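Poly(A) ribonuclease pop2 (Schizosaccharomyces pombe, PDB 3G0Z) removes the poly(A) tails of mRNA as the metal-dependent 3'-exoribonuclease of the CCR4-NOT complex, releasing 5'-AMP. Local coordinates at residues A[50-55]-A[170-175]. Sequence-based numbering, arbitrary orientation.
With ZN (zinc ion), chain B.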
loop_
_atom_site.group_PDB
_atom_site.type_symbol
_atom_site.label_atom_id
_atom_site.label_comp_id
_atom_site.label_asym_id
_atom_site.label_seq_id
_atom_site.Cartn_x
_atom_site.Cartn_y
_atom_site.Cartn_z
ATOM N N MET A 50 -1.787 2.225 -3.800
ATOM C CA MET A 50 -0.673 2.029 -2.902
ATOM C C MET A 50 -0.210 0.578 -2.817
ATOM O O MET A 50 -0.996 -0.355 -2.948
ATOM C CB MET A 50 -1.023 2.511 -1.508
ATOM C CG MET A 50 0.006 2.043 -0.490
ATOM S SD MET A 50 -0.453 2.399 1.200
ATOM C CE MET A 50 -2.197 2.024 1.196
ATOM N N ASP A 51 1.084 0.415 -2.578
ATOM C CA ASP A 51 1.642 -0.864 -2.234
ATOM C C ASP A 51 2.749 -0.660 -1.179
ATOM O O ASP A 51 3.287 0.449 -1.046
ATOM C CB ASP A 51 2.212 -1.521 -3.472
ATOM C CG ASP A 51 2.849 -2.837 -3.154
ATOM O OD1 ASP A 51 2.095 -3.770 -2.833
ATOM O OD2 ASP A 51 4.094 -2.921 -3.180
ATOM N N THR A 52 3.062 -1.700 -0.406
ATOM C CA THR A 52 4.109 -1.606 0.627
ATOM C C THR A 52 5.065 -2.791 0.567
ATOM O O THR A 52 4.676 -3.869 0.144
ATOM C CB THR A 52 3.526 -1.558 2.073
ATOM O OG1 THR A 52 2.830 -2.777 2.358
ATOM C CG2 THR A 52 2.574 -0.379 2.254
ATOM N N GLU A 53 6.319 -2.572 0.964
ATOM C CA GLU A 53 7.268 -3.663 1.176
ATOM C C GLU A 53 7.732 -3.602 2.620
ATOM O O GLU A 53 8.177 -2.553 3.096
ATOM C CB GLU A 53 8.494 -3.548 0.259
ATOM C CG GLU A 53 8.194 -3.726 -1.209
ATOM C CD GLU A 53 7.686 -5.127 -1.542
ATOM O OE1 GLU A 53 7.467 -5.944 -0.624
ATOM O OE2 GLU A 53 7.500 -5.408 -2.741
ATOM N N PHE A 54 7.612 -4.720 3.320
ATOM C CA PHE A 54 8.122 -4.830 4.681
ATOM C C PHE A 54 8.882 -6.160 4.795
ATOM O O PHE A 54 8.819 -6.988 3.893
ATOM C CB PHE A 54 6.971 -4.745 5.688
ATOM C CG PHE A 54 5.864 -5.724 5.428
ATOM C CD1 PHE A 54 5.939 -7.021 5.913
ATOM C CD2 PHE A 54 4.743 -5.346 4.698
ATOM C CE1 PHE A 54 4.915 -7.933 5.671
ATOM C CE2 PHE A 54 3.713 -6.246 4.454
ATOM C CZ PHE A 54 3.800 -7.543 4.942
ATOM N N PRO A 55 9.600 -6.360 5.906
ATOM C CA PRO A 55 10.544 -7.470 6.139
ATOM C C PRO A 55 9.908 -8.858 6.292
ATOM O O PRO A 55 10.442 -9.693 7.040
ATOM C CB PRO A 55 11.222 -7.078 7.465
ATOM C CG PRO A 55 11.015 -5.626 7.588
ATOM C CD PRO A 55 9.701 -5.333 6.953
ATOM N N GLY A 170 -5.144 -5.073 4.204
ATOM C CA GLY A 170 -4.976 -5.030 5.645
ATOM C C GLY A 170 -3.592 -4.511 5.999
ATOM O O GLY A 170 -3.435 -3.594 6.800
ATOM N N TYR A 171 -2.584 -5.087 5.368
ATOM C CA TYR A 171 -1.206 -4.763 5.666
ATOM C C TYR A 171 -0.847 -3.345 5.262
ATOM O O TYR A 171 -0.219 -2.614 6.029
ATOM C CB TYR A 171 -0.280 -5.759 4.986
ATOM C CG TYR A 171 0.032 -6.964 5.846
ATOM C CD1 TYR A 171 -0.632 -8.172 5.658
ATOM C CD2 TYR A 171 0.980 -6.887 6.858
ATOM C CE1 TYR A 171 -0.352 -9.269 6.448
ATOM C CE2 TYR A 171 1.274 -7.984 7.645
ATOM C CZ TYR A 171 0.605 -9.172 7.438
ATOM O OH TYR A 171 0.893 -10.266 8.230
ATOM N N ASP A 172 -1.250 -2.959 4.059
ATOM C CA ASP A 172 -0.958 -1.622 3.548
ATOM C C ASP A 172 -1.550 -0.530 4.434
ATOM O O ASP A 172 -0.831 0.368 4.894
ATOM C CB ASP A 172 -1.473 -1.468 2.110
ATOM C CG ASP A 172 -0.675 -2.301 1.111
ATOM O OD1 ASP A 172 0.235 -3.042 1.538
ATOM O OD2 ASP A 172 -0.958 -2.219 -0.102
ATOM N N PHE A 173 -2.855 -0.583 4.671
ATOM C CA PHE A 173 -3.474 0.459 5.483
ATOM C C PHE A 173 -2.949 0.419 6.927
ATOM O O PHE A 173 -2.750 1.452 7.540
ATOM C CB PHE A 173 -4.995 0.366 5.459
ATOM C CG PHE A 173 -5.616 0.758 4.148
ATOM C CD1 PHE A 173 -5.335 1.986 3.569
ATOM C CD2 PHE A 173 -6.504 -0.092 3.509
ATOM C CE1 PHE A 173 -5.924 2.349 2.367
ATOM C CE2 PHE A 173 -7.108 0.270 2.301
ATOM C CZ PHE A 173 -6.810 1.492 1.735
ATOM N N ALA A 174 -2.730 -0.778 7.460
ATOM C CA ALA A 174 -2.200 -0.928 8.812
ATOM C C ALA A 174 -0.862 -0.208 8.997
ATOM O O ALA A 174 -0.647 0.459 10.019
ATOM C CB ALA A 174 -2.070 -2.410 9.186
ATOM N N TYR A 175 0.036 -0.337 8.023
ATOM C CA TYR A 175 1.312 0.368 8.107
ATOM C C TYR A 175 1.134 1.876 8.066
ATOM O O TYR A 175 1.845 2.603 8.757
ATOM C CB TYR A 175 2.292 -0.080 7.016
ATOM C CG TYR A 175 3.188 -1.201 7.473
ATOM C CD1 TYR A 175 3.029 -2.502 6.980
ATOM C CD2 TYR A 175 4.179 -0.970 8.432
ATOM C CE1 TYR A 175 3.860 -3.550 7.426
ATOM C CE2 TYR A 175 5.011 -1.998 8.873
ATOM C CZ TYR A 175 4.838 -3.291 8.372
ATOM O OH TYR A 175 5.663 -4.305 8.815
HETATM ZN ZN ZN B . 4.882 -5.028 -3.208
HETATM O O HOH W 1 3.170 -6.160 -1.756
#
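The F54 and Y171 rings lie nearly parallel (18°) but slid apart, with little overlap, F54 CZ lying over one face of the tyrosine, 3.5 Å from Y171 CD2. Y175 meets the same phenyl group obliquely, CE1 to F54 CD2 at 3.4 Å, while the Y175 hydroxyl passes close to F54 CB and is hydrogen-bonded to the L83 carbonyl oxygen. A chi1 of 53°, with CG lodged between backbone N and carbonyl carbon, turns the F54 ring toward the two tyrosines. At the edge of its ring, in plane, sits T52 OG1. That hydroxyl donates to D172 OD1 (2.7 Å), reaching it from 42° above the carboxylate plane. In this RNase H-like nuclease fold, strand 47-53 brings D51 and E53 to the catalytic metal site, and helix 169-181 brings D172, a magnesium ligand. D51 OD2 binds the zinc ion at 2.2 Å beside D241 OD2, a water that also donates to D51 OD1, and E53 OE2 at a longer 2.7 Å. D51 OD1 and D172 OD2 stand 4.4 Å apart, and a manganese ion lies about 3 Å from the D51 side chain. On the methylene of D172, the bent M50 chain lays CE 3.7 Å from CB, and CE also touches the F173 ring obliquely.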